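Local coordinates for protein quinoline 2-oxidoreductase large subunit (Pseudomonas putida, PDB 1T3Q) that hydroxylates quinoline at carbon 2 as the molybdenum-bearing large subunit of an oxidoreductase related to xanthine dehydrogenase, at residues L290-M302 and K364-G378. Sequence-based numbering, arbitrary orientation.
Sequences LGATHAKQQRNEM and KCPIGAYRGVGFTAG. With MCN (pterin cytosine dinucleotide), chain N; SMO (dioxosulfidomolybdenum(VI) ion), chain O.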
# COMPACT_ATOMS: atom_id res chain seq x y z
N LEU B 290 14.71 24.10 -14.38
CA LEU B 290 15.85 23.60 -15.15
C LEU B 290 15.64 22.36 -16.01
O LEU B 290 16.03 22.35 -17.19
CB LEU B 290 17.03 23.30 -14.21
CG LEU B 290 17.87 24.46 -13.68
CD1 LEU B 290 18.73 23.97 -12.53
CD2 LEU B 290 18.72 25.03 -14.80
N GLY B 291 15.05 21.32 -15.43
CA GLY B 291 14.90 20.08 -16.16
C GLY B 291 13.55 19.48 -16.50
O GLY B 291 13.48 18.30 -16.84
N ALA B 292 12.47 20.26 -16.40
CA ALA B 292 11.17 19.73 -16.77
C ALA B 292 11.06 20.14 -18.24
O ALA B 292 11.95 19.85 -19.03
CB ALA B 292 10.07 20.37 -15.94
N THR B 293 9.97 20.79 -18.60
CA THR B 293 9.80 21.28 -19.97
C THR B 293 9.33 22.72 -19.85
O THR B 293 8.87 23.13 -18.78
CB THR B 293 8.73 20.48 -20.75
OG1 THR B 293 7.52 20.42 -19.98
CG2 THR B 293 9.21 19.07 -21.05
N HIS B 294 9.49 23.49 -20.92
CA HIS B 294 9.00 24.86 -20.95
C HIS B 294 8.01 24.81 -22.08
O HIS B 294 7.94 23.80 -22.80
CB HIS B 294 10.10 25.88 -21.29
CG HIS B 294 11.23 25.92 -20.31
ND1 HIS B 294 11.04 25.84 -18.95
CD2 HIS B 294 12.56 26.06 -20.50
CE1 HIS B 294 12.21 25.91 -18.34
NE2 HIS B 294 13.15 26.05 -19.25
N ALA B 295 7.25 25.87 -22.28
CA ALA B 295 6.26 25.86 -23.34
C ALA B 295 5.95 27.25 -23.87
O ALA B 295 6.44 28.24 -23.33
CB ALA B 295 4.98 25.21 -22.84
N LYS B 296 5.15 27.27 -24.93
CA LYS B 296 4.66 28.49 -25.57
C LYS B 296 5.62 29.33 -26.38
O LYS B 296 5.22 30.36 -26.93
CB LYS B 296 4.01 29.39 -24.51
CG LYS B 296 3.00 28.67 -23.62
CD LYS B 296 1.76 28.24 -24.40
CE LYS B 296 0.80 27.46 -23.50
NZ LYS B 296 -0.49 27.14 -24.18
N GLN B 297 6.88 28.92 -26.51
CA GLN B 297 7.80 29.76 -27.26
C GLN B 297 7.79 29.59 -28.77
O GLN B 297 8.54 28.80 -29.33
CB GLN B 297 9.24 29.61 -26.75
CG GLN B 297 10.18 30.62 -27.42
CD GLN B 297 11.56 30.70 -26.79
OE1 GLN B 297 12.11 29.70 -26.33
NE2 GLN B 297 12.13 31.89 -26.79
N GLN B 298 6.91 30.34 -29.42
CA GLN B 298 6.86 30.32 -30.87
C GLN B 298 6.75 31.74 -31.39
O GLN B 298 6.32 32.65 -30.69
CB GLN B 298 5.73 29.42 -31.41
CG GLN B 298 4.35 29.56 -30.81
CD GLN B 298 3.29 28.76 -31.59
OE1 GLN B 298 2.99 29.09 -32.74
NE2 GLN B 298 2.73 27.73 -30.97
N ARG B 299 7.20 31.92 -32.63
CA ARG B 299 7.16 33.21 -33.29
C ARG B 299 6.16 33.01 -34.40
O ARG B 299 6.20 32.00 -35.11
CB ARG B 299 8.55 33.53 -33.86
N ASN B 300 5.22 33.94 -34.54
CA ASN B 300 4.22 33.85 -35.59
C ASN B 300 4.19 35.14 -36.40
O ASN B 300 3.74 36.18 -35.91
CB ASN B 300 2.83 33.57 -35.02
CG ASN B 300 2.70 32.17 -34.46
OD1 ASN B 300 2.93 31.93 -33.27
ND2 ASN B 300 2.34 31.22 -35.32
N GLU B 301 4.70 35.06 -37.62
CA GLU B 301 4.69 36.20 -38.52
C GLU B 301 3.38 36.04 -39.26
O GLU B 301 3.28 35.27 -40.21
CB GLU B 301 5.88 36.12 -39.48
CG GLU B 301 7.22 36.26 -38.79
CD GLU B 301 8.38 35.96 -39.72
OE1 GLU B 301 8.38 36.48 -40.85
OE2 GLU B 301 9.30 35.22 -39.30
N MET B 302 2.37 36.76 -38.80
CA MET B 302 1.04 36.65 -39.37
C MET B 302 0.58 37.87 -40.15
O MET B 302 0.94 39.01 -39.83
CB MET B 302 0.04 36.36 -38.25
CG MET B 302 -1.35 35.97 -38.71
SD MET B 302 -2.45 35.62 -37.32
CE MET B 302 -1.92 33.99 -36.86
N LYS B 364 18.44 24.16 -25.12
CA LYS B 364 17.62 24.53 -23.98
C LYS B 364 16.85 23.28 -23.61
O LYS B 364 16.89 22.29 -24.34
CB LYS B 364 16.64 25.63 -24.37
CG LYS B 364 17.30 26.88 -24.91
CD LYS B 364 16.27 27.88 -25.44
CE LYS B 364 16.97 29.09 -26.04
NZ LYS B 364 16.01 30.11 -26.53
N CYS B 365 16.16 23.28 -22.48
CA CYS B 365 15.42 22.08 -22.14
C CYS B 365 14.33 21.93 -23.20
O CYS B 365 13.88 22.92 -23.79
CB CYS B 365 14.83 22.16 -20.74
SG CYS B 365 13.37 23.17 -20.65
N PRO B 366 13.92 20.70 -23.48
CA PRO B 366 12.87 20.50 -24.49
C PRO B 366 11.58 21.25 -24.23
O PRO B 366 11.14 21.41 -23.09
CB PRO B 366 12.68 18.98 -24.51
CG PRO B 366 13.33 18.49 -23.25
CD PRO B 366 14.48 19.41 -23.03
N ILE B 367 10.98 21.74 -25.31
CA ILE B 367 9.72 22.43 -25.23
C ILE B 367 8.72 21.31 -24.96
O ILE B 367 8.94 20.17 -25.37
CB ILE B 367 9.39 23.16 -26.56
CG1 ILE B 367 8.43 24.32 -26.29
CG2 ILE B 367 8.79 22.18 -27.56
CD1 ILE B 367 9.07 25.46 -25.51
N GLY B 368 7.63 21.62 -24.27
CA GLY B 368 6.66 20.59 -23.96
C GLY B 368 5.25 21.14 -23.85
O GLY B 368 5.03 22.34 -24.03
N ALA B 369 4.32 20.26 -23.53
CA ALA B 369 2.91 20.62 -23.40
C ALA B 369 2.58 21.39 -22.14
O ALA B 369 3.02 21.05 -21.05
CB ALA B 369 2.06 19.36 -23.46
N TYR B 370 1.79 22.45 -22.31
CA TYR B 370 1.31 23.26 -21.21
C TYR B 370 -0.06 23.77 -21.65
O TYR B 370 -0.22 24.27 -22.76
CB TYR B 370 2.25 24.43 -20.90
CG TYR B 370 1.71 25.43 -19.89
CD1 TYR B 370 1.05 25.02 -18.73
CD2 TYR B 370 1.87 26.80 -20.10
CE1 TYR B 370 0.57 25.94 -17.80
CE2 TYR B 370 1.39 27.74 -19.18
CZ TYR B 370 0.75 27.30 -18.03
OH TYR B 370 0.27 28.22 -17.12
N ARG B 371 -1.05 23.57 -20.78
CA ARG B 371 -2.43 23.98 -20.99
C ARG B 371 -2.66 24.88 -22.20
O ARG B 371 -2.26 26.05 -22.21
CB ARG B 371 -2.92 24.69 -19.72
CG ARG B 371 -4.42 24.74 -19.56
CD ARG B 371 -4.77 25.29 -18.19
NE ARG B 371 -6.17 25.08 -17.85
CZ ARG B 371 -6.66 25.22 -16.62
NH1 ARG B 371 -5.87 25.57 -15.62
NH2 ARG B 371 -7.95 24.99 -16.40
N GLY B 372 -3.32 24.33 -23.22
CA GLY B 372 -3.61 25.09 -24.42
C GLY B 372 -2.59 24.85 -25.52
O GLY B 372 -2.83 25.15 -26.69
N VAL B 373 -1.45 24.29 -25.12
CA VAL B 373 -0.34 23.98 -26.03
C VAL B 373 -0.07 25.04 -27.10
O VAL B 373 -0.09 26.24 -26.82
CB VAL B 373 -0.51 22.58 -26.68
CG1 VAL B 373 -0.45 21.51 -25.59
CG2 VAL B 373 -1.83 22.48 -27.44
N GLY B 374 0.17 24.60 -28.33
CA GLY B 374 0.46 25.53 -29.41
C GLY B 374 -0.69 26.37 -29.92
O GLY B 374 -0.47 27.30 -30.71
N PHE B 375 -1.91 26.09 -29.48
CA PHE B 375 -3.07 26.84 -29.94
C PHE B 375 -3.03 28.30 -29.47
O PHE B 375 -3.50 29.20 -30.16
CB PHE B 375 -4.37 26.20 -29.42
CG PHE B 375 -4.47 24.72 -29.69
CD1 PHE B 375 -4.09 24.18 -30.92
CD2 PHE B 375 -4.97 23.86 -28.71
CE1 PHE B 375 -4.22 22.82 -31.17
CE2 PHE B 375 -5.11 22.50 -28.95
CZ PHE B 375 -4.73 21.97 -30.19
N THR B 376 -2.45 28.52 -28.29
CA THR B 376 -2.39 29.87 -27.72
C THR B 376 -1.71 30.97 -28.54
O THR B 376 -2.28 32.04 -28.72
CB THR B 376 -1.74 29.83 -26.32
OG1 THR B 376 -2.43 28.87 -25.50
CG2 THR B 376 -1.84 31.20 -25.66
N ALA B 377 -0.50 30.71 -29.03
CA ALA B 377 0.23 31.73 -29.78
C ALA B 377 -0.54 32.30 -30.97
O ALA B 377 -0.66 33.52 -31.11
CB ALA B 377 1.57 31.18 -30.26
N GLY B 378 -1.07 31.41 -31.81
CA GLY B 378 -1.82 31.85 -32.98
C GLY B 378 -3.10 32.57 -32.61
O GLY B 378 -3.53 33.48 -33.31
N1 MCN N . -16.06 19.20 -16.92
C2 MCN N . -17.47 19.15 -16.66
N3 MCN N . -18.24 19.20 -17.81
C4 MCN N . -17.77 19.30 -19.12
C5 MCN N . -16.32 19.36 -19.32
C6 MCN N . -15.48 19.31 -18.24
O2 MCN N . -17.90 19.10 -15.53
N4 MCN N . -18.60 19.33 -20.14
C1' MCN N . -15.15 19.11 -15.64
C2D MCN N . -14.62 17.62 -15.40
O2' MCN N . -14.51 17.35 -13.96
C3' MCN N . -13.30 17.61 -16.16
C4D MCN N . -12.72 18.98 -15.94
O4D MCN N . -13.92 19.88 -15.73
O3' MCN N . -12.43 16.56 -15.61
C5' MCN N . -11.71 19.46 -17.02
O5' MCN N . -12.36 19.28 -18.25
PA MCN N . -11.79 18.44 -19.46
O1A MCN N . -12.65 17.21 -19.55
O2A MCN N . -11.70 19.43 -20.60
O3A MCN N . -10.23 18.01 -19.30
PB MCN N . -9.52 16.89 -18.40
O1B MCN N . -8.87 15.93 -19.34
O2B MCN N . -10.48 16.33 -17.39
O3B MCN N . -8.42 17.71 -17.58
C10 MCN N . -7.18 18.03 -18.16
C9' MCN N . -7.24 19.49 -18.48
C8' MCN N . -5.84 19.83 -19.03
S8' MCN N . -5.39 18.99 -20.55
C7' MCN N . -4.97 20.70 -18.51
S7' MCN N . -3.35 21.06 -19.16
C6' MCN N . -5.37 21.41 -17.17
C7 MCN N . -6.87 21.50 -17.04
O9' MCN N . -7.47 20.23 -17.19
N5' MCN N . -4.60 20.67 -16.08
C4A MCN N . -5.20 21.01 -14.81
N8' MCN N . -7.24 22.03 -15.68
C4B MCN N . -6.41 21.68 -14.57
N1' MCN N . -6.97 21.99 -13.31
C2' MCN N . -6.24 21.57 -12.25
N2' MCN N . -6.72 21.84 -11.02
N3' MCN N . -5.05 20.87 -12.38
C4' MCN N . -4.43 20.51 -13.63
O4' MCN N . -3.40 19.90 -13.66
S SMO O . -1.41 20.64 -21.70
MO SMO O . -3.06 19.48 -21.00
OM2 SMO O . -3.14 19.20 -22.71
OM1 SMO O . -2.25 18.19 -20.25
O HOH W 1 5.29 21.80 -19.65
O HOH W 2 14.38 30.89 -24.60
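Cys365 SG lies over one face of the His294 imidazole, 3.3 Å from the ring centroid and 27° off the normal; its offset toward the rim brings it nearest CD2, a sulfur-aromatic contact. The Tyr370 ring is met obliquely by Lys296 CE, 3.6 Å from CD2, while Tyr370 CB packs on Ala295 CB. Over one face of the Arg371 guanidinium sits N8' of the pterin, 3.1 Å from NH2, and Arg371 NE and NH1 bond to Gly742 and Gln685. These loops belong to the molybdopterin-binding region: a single beta bridge, in which Gly368 N donates to His294 O (2.6 Å), leads into the turn that carries Tyr370 and Arg371 to the molybdenum centre, where Arg371 N lies 3.1 Å from the SMO sulfur. Lys296 ties that turn, itself closed by Val373 N to Tyr370 O, through its ammonium group. Bent at chi2 (-68°) and extended beyond, its chain delivers NZ to Val373 O at 2.8 Å, in the carbonyl plane on a lone pair, to Arg371 O from above the carbonyl plane, and to Thr376 OG1 at 2.9 Å, a hydroxyl also hydrogen-bonded to Met746 O; Tyr370 O adds a weak bond. A methionine in its place would probably leave Val373 O and Arg371 O without the donor they share, and the cofactor-facing turn less firmly fixed. Farther along, Gln298, whose NE2 also bonds Glu336, lays its CD against Ala377 CB (3.3 Å) on helix 375-393.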